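Local coordinates for protein aspartate aminotransferase (Leishmania major, PDB 4H51) that probably catalyses the reversible transfer of an amino group from aspartate to 2-oxoglutarate, using pyridoxal 5'-phosphate as cofactor and working as a homodimer, at residues B[370-380]-B[406-417]; B[96-104]-B[240-251]. All blocks are in the same frame, centred on the assembly; numbering follows the deposited sequence.

In the fold
Contact 2 (96-104 with 240-251) lies in the large domain of this fold type I aminotransferase, where helix 90-101 meets helices 240-243 and 245-252 beside the mixed sheet. Its side chains touch strands 258-262 and 274-280; between these strands in sequence comes Lys-265, the residue that carries pyridoxal phosphate as a Schiff base. Contact 1 (370-380 with 406-417) belongs to the C-terminal small domain, on the other side of the chain's centre. The centres of the two contacts are about 38 Å apart and their nearest atoms about 20 Å, so they do not touch. Contact 2 is buried and contact 1 only partly so; its centre lies about 26 Å from the chain centre, against about 16 Å for contact 2. Neither meets the second subunit of the dimer.

Contact 1 (B[370-380]-B[406-417]); sequences LGLSKAQCEYC and LAQTINDAVRNV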
loop_
_atom_site.group_PDB
_atom_site.type_symbol
_atom_site.label_atom_id
_atom_site.label_comp_id
_atom_site.label_asym_id
_atom_site.label_seq_id
_atom_site.Cartn_x
_atom_site.Cartn_y
_atom_site.Cartn_z
ATOM N N LEU B 370 5.078 -25.853 -18.581
ATOM C CA LEU B 370 5.038 -26.690 -19.777
ATOM C C LEU B 370 6.073 -27.818 -19.754
ATOM O O LEU B 370 5.908 -28.777 -20.454
ATOM C CB LEU B 370 5.246 -25.850 -21.047
ATOM C CG LEU B 370 4.161 -24.814 -21.300
ATOM C CD1 LEU B 370 4.559 -23.814 -22.386
ATOM C CD2 LEU B 370 2.873 -25.546 -21.671
ATOM N N GLY B 371 7.148 -27.645 -19.012
ATOM C CA GLY B 371 8.179 -28.687 -18.893
ATOM C C GLY B 371 9.397 -28.493 -19.777
ATOM O O GLY B 371 10.360 -29.249 -19.684
ATOM N N LEU B 372 9.415 -27.455 -20.586
ATOM C CA LEU B 372 10.541 -27.226 -21.467
ATOM C C LEU B 372 11.804 -26.805 -20.687
ATOM O O LEU B 372 11.707 -26.199 -19.598
ATOM C CB LEU B 372 10.160 -26.170 -22.518
ATOM C CG LEU B 372 8.960 -26.450 -23.455
ATOM C CD1 LEU B 372 8.691 -25.207 -24.312
ATOM C CD2 LEU B 372 9.188 -27.671 -24.350
ATOM N N SER B 373 12.984 -27.102 -21.260
ATOM C CA SER B 373 14.277 -26.697 -20.698
ATOM C C SER B 373 14.439 -25.195 -20.757
ATOM O O SER B 373 13.698 -24.513 -21.495
ATOM C CB SER B 373 15.440 -27.292 -21.511
ATOM O OG SER B 373 15.866 -26.353 -22.516
ATOM N N LYS B 374 15.463 -24.683 -20.072
ATOM C CA LYS B 374 15.786 -23.255 -20.124
ATOM C C LYS B 374 16.037 -22.772 -21.572
ATOM O O LYS B 374 15.478 -21.751 -22.007
ATOM C CB LYS B 374 17.009 -22.912 -19.244
ATOM C CG LYS B 374 17.417 -21.428 -19.247
ATOM C CD LYS B 374 18.374 -21.069 -18.105
ATOM C CE LYS B 374 18.776 -19.594 -18.139
ATOM N NZ LYS B 374 20.016 -19.330 -18.930
ATOM N N ALA B 375 16.891 -23.494 -22.289
ATOM C CA ALA B 375 17.248 -23.121 -23.661
ATOM C C ALA B 375 16.013 -23.157 -24.588
ATOM O O ALA B 375 15.845 -22.275 -25.426
ATOM C CB ALA B 375 18.377 -24.022 -24.201
ATOM N N GLN B 376 15.180 -24.186 -24.449
ATOM C CA GLN B 376 13.891 -24.234 -25.149
ATOM C C GLN B 376 12.949 -23.063 -24.873
ATOM O O GLN B 376 12.280 -22.564 -25.803
ATOM C CB GLN B 376 13.187 -25.547 -24.868
ATOM C CG GLN B 376 13.939 -26.703 -25.463
ATOM C CD GLN B 376 13.430 -28.032 -24.967
ATOM O OE1 GLN B 376 12.787 -28.110 -23.919
ATOM N NE2 GLN B 376 13.733 -29.087 -25.696
ATOM N N CYS B 377 12.865 -22.621 -23.620
ATOM C CA CYS B 377 12.029 -21.474 -23.308
ATOM C C CYS B 377 12.617 -20.177 -23.918
ATOM O O CYS B 377 11.895 -19.363 -24.479
ATOM C CB CYS B 377 11.830 -21.333 -21.804
ATOM S SG CYS B 377 11.037 -22.774 -21.019
ATOM N N GLU B 378 13.938 -20.002 -23.815
ATOM C CA GLU B 378 14.637 -18.867 -24.453
ATOM C C GLU B 378 14.378 -18.823 -25.965
ATOM O O GLU B 378 14.109 -17.749 -26.519
ATOM C CB GLU B 378 16.168 -18.912 -24.143
ATOM C CG GLU B 378 16.459 -18.201 -22.826
ATOM C CD GLU B 378 17.805 -18.540 -22.202
ATOM O OE1 GLU B 378 18.512 -19.427 -22.734
ATOM O OE2 GLU B 378 18.113 -17.923 -21.158
ATOM N N TYR B 379 14.448 -19.982 -26.610
ATOM C CA TYR B 379 14.060 -20.110 -27.967
ATOM C C TYR B 379 12.658 -19.458 -28.190
ATOM O O TYR B 379 12.493 -18.495 -29.005
ATOM C CB TYR B 379 14.039 -21.599 -28.370
ATOM C CG TYR B 379 13.644 -21.770 -29.801
ATOM C CD1 TYR B 379 14.596 -21.670 -30.827
ATOM C CD2 TYR B 379 12.321 -21.996 -30.153
ATOM C CE1 TYR B 379 14.231 -21.805 -32.163
ATOM C CE2 TYR B 379 11.946 -22.136 -31.493
ATOM C CZ TYR B 379 12.898 -22.025 -32.495
ATOM O OH TYR B 379 12.521 -22.151 -33.823
ATOM N N CYS B 380 11.673 -19.949 -27.424
ATOM C CA CYS B 380 10.288 -19.574 -27.631
ATOM C C CYS B 380 10.228 -18.053 -27.554
ATOM O O CYS B 380 9.558 -17.379 -28.370
ATOM C CB CYS B 380 9.380 -20.238 -26.564
ATOM S SG CYS B 380 9.015 -22.011 -26.737
ATOM N N LEU B 406 1.493 -21.271 -29.988
ATOM C CA LEU B 406 2.206 -21.813 -28.843
ATOM C C LEU B 406 2.433 -23.293 -29.024
ATOM O O LEU B 406 3.563 -23.761 -28.840
ATOM C CB LEU B 406 1.459 -21.547 -27.532
ATOM C CG LEU B 406 1.953 -22.296 -26.298
ATOM C CD1 LEU B 406 3.393 -21.879 -25.978
ATOM C CD2 LEU B 406 1.032 -22.049 -25.080
ATOM N N ALA B 407 1.404 -24.051 -29.398
ATOM C CA ALA B 407 1.594 -25.502 -29.588
ATOM C C ALA B 407 2.617 -25.810 -30.692
ATOM O O ALA B 407 3.439 -26.735 -30.565
ATOM C CB ALA B 407 0.263 -26.212 -29.880
ATOM N N GLN B 408 2.566 -25.019 -31.755
ATOM C CA GLN B 408 3.535 -25.101 -32.837
ATOM C C GLN B 408 4.976 -24.724 -32.460
ATOM O O GLN B 408 5.915 -25.349 -32.944
ATOM C CB GLN B 408 3.052 -24.259 -34.028
ATOM C CG GLN B 408 1.862 -24.923 -34.716
ATOM C CD GLN B 408 0.992 -23.964 -35.495
ATOM O OE1 GLN B 408 1.403 -22.831 -35.784
ATOM N NE2 GLN B 408 -0.252 -24.401 -35.816
ATOM N N THR B 409 5.158 -23.713 -31.609
ATOM C CA THR B 409 6.507 -23.251 -31.254
ATOM C C THR B 409 7.120 -24.174 -30.215
ATOM O O THR B 409 8.353 -24.435 -30.248
ATOM C CB THR B 409 6.515 -21.818 -30.746
ATOM O OG1 THR B 409 6.034 -20.953 -31.785
ATOM C CG2 THR B 409 7.920 -21.398 -30.332
ATOM N N ILE B 410 6.263 -24.707 -29.338
ATOM C CA ILE B 410 6.639 -25.821 -28.449
ATOM C C ILE B 410 7.125 -27.000 -29.290
ATOM O O ILE B 410 8.160 -27.606 -28.970
ATOM C CB ILE B 410 5.464 -26.295 -27.549
ATOM C CG1 ILE B 410 5.157 -25.279 -26.438
ATOM C CG2 ILE B 410 5.774 -27.620 -26.892
ATOM C CD1 ILE B 410 3.864 -25.545 -25.670
ATOM N N ASN B 411 6.372 -27.348 -30.339
ATOM C CA ASN B 411 6.704 -28.506 -31.190
ATOM C C ASN B 411 8.031 -28.266 -31.893
ATOM O O ASN B 411 8.846 -29.164 -31.925
ATOM C CB ASN B 411 5.577 -28.843 -32.195
ATOM C CG ASN B 411 5.884 -30.061 -33.068
ATOM O OD1 ASN B 411 5.703 -31.231 -32.678
ATOM N ND2 ASN B 411 6.278 -29.781 -34.284
ATOM N N ASP B 412 8.266 -27.053 -32.399
ATOM C CA ASP B 412 9.588 -26.666 -32.962
ATOM C C ASP B 412 10.726 -26.713 -31.910
ATOM O O ASP B 412 11.859 -27.097 -32.221
ATOM C CB ASP B 412 9.571 -25.228 -33.504
ATOM C CG ASP B 412 8.812 -25.066 -34.816
ATOM O OD1 ASP B 412 8.268 -26.054 -35.390
ATOM O OD2 ASP B 412 8.768 -23.889 -35.265
ATOM N N ALA B 413 10.445 -26.270 -30.680
ATOM C CA ALA B 413 11.465 -26.173 -29.653
ATOM C C ALA B 413 11.881 -27.560 -29.152
ATOM O O ALA B 413 13.081 -27.828 -28.975
ATOM C CB ALA B 413 10.996 -25.307 -28.488
ATOM N N VAL B 414 10.908 -28.445 -28.952
ATOM C CA VAL B 414 11.174 -29.808 -28.515
ATOM C C VAL B 414 12.022 -30.526 -29.566
ATOM O O VAL B 414 13.046 -31.137 -29.240
ATOM C CB VAL B 414 9.855 -30.564 -28.236
ATOM C CG1 VAL B 414 10.054 -32.045 -27.982
ATOM C CG2 VAL B 414 9.143 -29.955 -27.030
ATOM N N ARG B 415 11.600 -30.437 -30.830
ATOM C CA ARG B 415 12.285 -31.129 -31.923
ATOM C C ARG B 415 13.668 -30.597 -32.258
ATOM O O ARG B 415 14.544 -31.371 -32.621
ATOM C CB ARG B 415 11.424 -31.060 -33.191
ATOM C CG ARG B 415 10.170 -31.891 -33.073
ATOM C CD ARG B 415 9.192 -31.660 -34.214
ATOM N NE ARG B 415 7.992 -32.472 -34.003
ATOM C CZ ARG B 415 7.860 -33.739 -34.369
ATOM N NH1 ARG B 415 8.849 -34.359 -34.996
ATOM N NH2 ARG B 415 6.730 -34.388 -34.126
ATOM N N ASN B 416 13.849 -29.284 -32.186
ATOM C CA ASN B 416 15.033 -28.620 -32.747
ATOM C C ASN B 416 16.020 -28.028 -31.741
ATOM O O ASN B 416 17.120 -27.618 -32.137
ATOM C CB ASN B 416 14.590 -27.504 -33.709
ATOM C CG ASN B 416 13.595 -27.985 -34.764
ATOM O OD1 ASN B 416 13.592 -29.168 -35.181
ATOM N ND2 ASN B 416 12.734 -27.066 -35.202
ATOM N N VAL B 417 15.622 -27.957 -30.463
ATOM C CA VAL B 417 16.469 -27.451 -29.371
ATOM C C VAL B 417 16.511 -28.417 -28.166
ATOM O O VAL B 417 16.073 -29.567 -28.240
ATOM C CB VAL B 417 15.984 -26.083 -28.831
ATOM C CG1 VAL B 417 17.071 -25.454 -27.972
ATOM C CG2 VAL B 417 15.570 -25.145 -29.957
#
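Val-417, the last modelled residue, puts its two methyls to different uses against helix 374-382. CG2 approaches the Tyr-379 ring obliquely, 4.2 Å from the ring centroid and 29° off the normal, an off-centre CH-pi contact; CG1 lies against Ala-375. The Tyr-379 ring reaches the partner helix because CG is anti to the backbone N (chi1 -180°). Its CD2 settles on the small CB of Ala-413 at 3.9 Å, while Thr-409 CG2 meets the ring edge near its plane. That methyl also touches Cys-380 SG, with Thr-409 OG1 turned back to Met-405 O. Two helices of the small domain pack here: the axes of segments 374-380 and 406-416 come within 9.4 Å, N-to-C directions 136° apart, and Ala-413 provides the hollow into which Tyr-379 and the CB of Gln-376 fit. The extended Gln-376 runs alongside Val-417 in the opposite direction, and its NE2 gives a weak bond to Val-417 O at 3.5 Å. The other end of that amide, OE1, accepts from Ser-373 N at 2.9 Å; Ser-373 OG in turn accepts from Gln-376 N, completing a capping box that holds the amide in place. Deeper in, Leu-372 forks over the second helix, CD1 against Ile-410 CG1 and CD2 pressed onto Val-414 CG2 at 3.5 Å. Leu-370 CD1 covers the end of Ile-410 at CD1 (3.8 Å), with Leu-406 beside it and Leu-348 and Trp-357 behind Ile-410.

Contact 2 (B[96-104]-B[240-251]); sequences AVKIIYGNT and LDTDAYAARLFA
Arg-248 stretches across to the last turn of helix 90-101 and grips two successive carbonyls there. NE donates to Ile-100 O at 2.8 Å, nearly in the guanidinium plane and with an N-H...O angle of 161°; NH2 reaches Ile-99 O less straightly, at 3.2 Å, the corresponding angle being 138°. Both donors stand above the carbonyl planes. Ala-244 CB lies over one face of the guanidinium and Gly-102 CA over the opposite face, both displaced toward the rim; Gly-102, with positive phi, leads the chain off the helix. The positive charge of Arg-248 at this helix C-terminus is probably favourable. The tightly packed part begins next to the guanidinium, where Ala-244 CB comes within 3.3 Å of Ile-100 O. Ile-100, with CG1 anti to the backbone N, lays CG1 and CD1 on Ala-247 CB, both at 3.9 Å, and CD1 also touches Ala-244. The axes of segments 96-101 and 245-251 cross at 84°, 9.6 Å apart at closest. Helices 240-243 and 245-252 belong to a beta-alpha-beta crossover, joining strand 225-230 to its parallel neighbour 258-262, whose Leu-259 backs both Ile-100 and Ala-247. Tyr-101 fits alongside, its CE1 3.9 Å from Ala-251 CB, and turns a ring edge to Ala-247 O; Leu-280 covers Tyr-101 and Ala-251 from the sheet. At the other end the fit slackens: Ile-99 CD1 and Leu-240 CD2 are 4.4 Å apart, although Gln-233 bridges the two residues' carbonyls. Outermost, the exposed Asp-241 presents a single oxygen, OD1, to both NH1 (3.0 Å) and NH2 of Arg-248, an end-on salt bridge at the solvent side.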
loop_
_atom_site.group_PDB
_atom_site.type_symbol
_atom_site.label_atom_id
_atom_site.label_comp_id
_atom_site.label_asym_id
_atom_site.label_seq_id
_atom_site.Cartn_x
_atom_site.Cartn_y
_atom_site.Cartn_z
ATOM N N ALA B 96 -15.625 -9.932 1.921
ATOM C CA ALA B 96 -14.506 -10.595 1.304
ATOM C C ALA B 96 -14.207 -11.893 2.049
ATOM O O ALA B 96 -14.026 -12.927 1.431
ATOM C CB ALA B 96 -13.261 -9.677 1.286
ATOM N N VAL B 97 -14.197 -11.873 3.375
ATOM C CA VAL B 97 -13.828 -13.096 4.100
ATOM C C VAL B 97 -14.937 -14.149 3.962
ATOM O O VAL B 97 -14.645 -15.366 3.988
ATOM C CB VAL B 97 -13.419 -12.873 5.598
ATOM C CG1 VAL B 97 -12.188 -11.933 5.697
ATOM C CG2 VAL B 97 -14.576 -12.410 6.427
ATOM N N LYS B 98 -16.177 -13.689 3.798
ATOM C CA LYS B 98 -17.307 -14.579 3.538
ATOM C C LYS B 98 -17.123 -15.423 2.302
ATOM O O LYS B 98 -17.539 -16.575 2.284
ATOM C CB LYS B 98 -18.611 -13.810 3.332
ATOM C CG LYS B 98 -19.427 -13.642 4.580
ATOM C CD LYS B 98 -20.768 -12.960 4.361
ATOM C CE LYS B 98 -21.071 -12.098 5.584
ATOM N NZ LYS B 98 -22.466 -11.569 5.685
ATOM N N ILE B 99 -16.538 -14.881 1.244
ATOM C CA ILE B 99 -16.433 -15.689 0.017
ATOM C C ILE B 99 -15.453 -16.830 0.220
ATOM O O ILE B 99 -15.519 -17.839 -0.434
ATOM C CB ILE B 99 -16.081 -14.888 -1.256
ATOM C CG1 ILE B 99 -14.618 -14.499 -1.302
ATOM C CG2 ILE B 99 -17.047 -13.711 -1.408
ATOM C CD1 ILE B 99 -14.100 -14.212 -2.706
ATOM N N ILE B 100 -14.514 -16.644 1.140
ATOM C CA ILE B 100 -13.551 -17.696 1.340
ATOM C C ILE B 100 -14.133 -18.757 2.290
ATOM O O ILE B 100 -14.074 -19.935 1.943
ATOM C CB ILE B 100 -12.109 -17.200 1.623
ATOM C CG1 ILE B 100 -11.189 -18.394 1.826
ATOM C CG2 ILE B 100 -12.005 -16.143 2.730
ATOM C CD1 ILE B 100 -10.819 -19.007 0.463
ATOM N N TYR B 101 -14.747 -18.357 3.406
ATOM C CA TYR B 101 -15.232 -19.326 4.410
ATOM C C TYR B 101 -16.697 -19.697 4.309
ATOM O O TYR B 101 -17.104 -20.664 4.920
ATOM C CB TYR B 101 -14.913 -18.830 5.817
ATOM C CG TYR B 101 -13.447 -18.867 6.081
ATOM C CD1 TYR B 101 -12.767 -20.087 6.087
ATOM C CD2 TYR B 101 -12.704 -17.700 6.229
ATOM C CE1 TYR B 101 -11.416 -20.139 6.299
ATOM C CE2 TYR B 101 -11.350 -17.750 6.437
ATOM C CZ TYR B 101 -10.714 -18.983 6.472
ATOM O OH TYR B 101 -9.360 -19.075 6.679
ATOM N N GLY B 102 -17.477 -18.941 3.526
ATOM C CA GLY B 102 -18.948 -19.131 3.465
ATOM C C GLY B 102 -19.631 -18.458 4.664
ATOM O O GLY B 102 -18.944 -17.979 5.568
ATOM N N ASN B 103 -20.978 -18.433 4.681
ATOM C CA ASN B 103 -21.770 -17.886 5.823
ATOM C C ASN B 103 -21.835 -18.886 6.982
ATOM O O ASN B 103 -22.844 -19.584 7.183
ATOM C CB ASN B 103 -23.184 -17.503 5.374
ATOM N N THR B 104 -20.738 -18.972 7.731
ATOM C CA THR B 104 -20.524 -20.066 8.681
ATOM C C THR B 104 -20.071 -19.505 10.041
ATOM O O THR B 104 -19.790 -18.290 10.168
ATOM C CB THR B 104 -19.454 -21.072 8.158
ATOM O OG1 THR B 104 -18.189 -20.391 7.996
ATOM C CG2 THR B 104 -19.877 -21.737 6.823
ATOM N N LEU B 240 -16.339 -20.486 -6.971
ATOM C CA LEU B 240 -15.796 -19.924 -5.711
ATOM C C LEU B 240 -15.920 -20.933 -4.575
ATOM O O LEU B 240 -14.967 -21.102 -3.784
ATOM C CB LEU B 240 -16.512 -18.647 -5.309
ATOM C CG LEU B 240 -16.368 -17.400 -6.184
ATOM C CD1 LEU B 240 -17.317 -16.352 -5.679
ATOM C CD2 LEU B 240 -14.922 -16.917 -6.135
ATOM N N ASP B 241 -17.086 -21.594 -4.506
ATOM C CA ASP B 241 -17.288 -22.610 -3.470
ATOM C C ASP B 241 -16.334 -23.776 -3.618
ATOM O O ASP B 241 -15.664 -24.169 -2.646
ATOM C CB ASP B 241 -18.734 -23.096 -3.436
ATOM C CG ASP B 241 -19.658 -22.129 -2.721
ATOM O OD1 ASP B 241 -19.245 -21.340 -1.852
ATOM O OD2 ASP B 241 -20.841 -22.180 -3.019
ATOM N N THR B 242 -16.240 -24.335 -4.828
ATOM C CA THR B 242 -15.329 -25.456 -5.035
ATOM C C THR B 242 -13.893 -25.085 -4.750
ATOM O O THR B 242 -13.155 -25.891 -4.156
ATOM C CB THR B 242 -15.423 -26.043 -6.460
ATOM O OG1 THR B 242 -16.772 -26.466 -6.701
ATOM C CG2 THR B 242 -14.489 -27.242 -6.624
ATOM N N ASP B 243 -13.501 -23.868 -5.145
ATOM C CA ASP B 243 -12.093 -23.447 -5.035
ATOM C C ASP B 243 -11.679 -23.150 -3.620
ATOM O O ASP B 243 -10.526 -23.238 -3.342
ATOM C CB ASP B 243 -11.742 -22.301 -5.919
ATOM C CG ASP B 243 -11.659 -22.691 -7.368
ATOM O OD1 ASP B 243 -11.840 -23.881 -7.711
ATOM O OD2 ASP B 243 -11.406 -21.758 -8.136
ATOM N N ALA B 244 -12.636 -22.936 -2.731
ATOM C CA ALA B 244 -12.391 -22.669 -1.299
ATOM C C ALA B 244 -12.244 -23.913 -0.438
ATOM O O ALA B 244 -12.139 -23.822 0.790
ATOM C CB ALA B 244 -13.527 -21.805 -0.758
ATOM N N TYR B 245 -12.247 -25.100 -1.043
ATOM C CA TYR B 245 -12.258 -26.331 -0.276
ATOM C C TYR B 245 -11.137 -26.391 0.757
ATOM O O TYR B 245 -11.354 -26.733 1.913
ATOM C CB TYR B 245 -12.164 -27.551 -1.218
ATOM C CG TYR B 245 -12.257 -28.850 -0.472
ATOM C CD1 TYR B 245 -13.512 -29.398 -0.170
ATOM C CD2 TYR B 245 -11.124 -29.538 -0.029
ATOM C CE1 TYR B 245 -13.624 -30.584 0.519
ATOM C CE2 TYR B 245 -11.239 -30.728 0.674
ATOM C CZ TYR B 245 -12.506 -31.235 0.968
ATOM O OH TYR B 245 -12.676 -32.429 1.658
ATOM N N ALA B 246 -9.925 -26.028 0.355
ATOM C CA ALA B 246 -8.784 -26.241 1.224
ATOM C C ALA B 246 -8.890 -25.384 2.480
ATOM O O ALA B 246 -8.790 -25.875 3.599
ATOM C CB ALA B 246 -7.465 -26.018 0.466
ATOM N N ALA B 247 -9.068 -24.076 2.307
ATOM C CA ALA B 247 -9.244 -23.176 3.441
ATOM C C ALA B 247 -10.425 -23.603 4.291
ATOM O O ALA B 247 -10.346 -23.566 5.522
ATOM C CB ALA B 247 -9.466 -21.732 2.944
ATOM N N ARG B 248 -11.548 -23.991 3.670
ATOM C CA ARG B 248 -12.740 -24.390 4.469
ATOM C C ARG B 248 -12.534 -25.671 5.246
ATOM O O ARG B 248 -12.978 -25.781 6.395
ATOM C CB ARG B 248 -14.045 -24.485 3.632
ATOM C CG ARG B 248 -14.461 -23.163 3.042
ATOM C CD ARG B 248 -15.690 -23.247 2.186
ATOM N NE ARG B 248 -15.973 -21.928 1.584
ATOM C CZ ARG B 248 -16.924 -21.730 0.694
ATOM N NH1 ARG B 248 -17.706 -22.731 0.343
ATOM N NH2 ARG B 248 -17.102 -20.525 0.192
ATOM N N LEU B 249 -11.824 -26.622 4.648
ATOM C CA LEU B 249 -11.444 -27.874 5.353
ATOM C C LEU B 249 -10.521 -27.618 6.505
ATOM O O LEU B 249 -10.721 -28.165 7.588
ATOM C CB LEU B 249 -10.716 -28.833 4.403
ATOM C CG LEU B 249 -10.104 -30.142 4.951
ATOM C CD1 LEU B 249 -11.137 -31.171 5.407
ATOM C CD2 LEU B 249 -9.222 -30.708 3.849
ATOM N N PHE B 250 -9.472 -26.804 6.291
ATOM C CA PHE B 250 -8.552 -26.500 7.382
ATOM C C PHE B 250 -9.283 -25.812 8.550
ATOM O O PHE B 250 -9.010 -26.099 9.714
ATOM C CB PHE B 250 -7.339 -25.681 6.887
ATOM C CG PHE B 250 -6.281 -26.485 6.133
ATOM C CD1 PHE B 250 -6.614 -27.441 5.183
ATOM C CD2 PHE B 250 -4.942 -26.227 6.323
ATOM C CE1 PHE B 250 -5.661 -28.121 4.475
ATOM C CE2 PHE B 250 -3.962 -26.929 5.625
ATOM C CZ PHE B 250 -4.330 -27.891 4.708
ATOM N N ALA B 251 -10.183 -24.878 8.241
ATOM C CA ALA B 251 -10.969 -24.201 9.284
ATOM C C ALA B 251 -11.767 -25.238 10.034
ATOM O O ALA B 251 -11.751 -25.257 11.246
ATOM C CB ALA B 251 -11.931 -23.175 8.675
#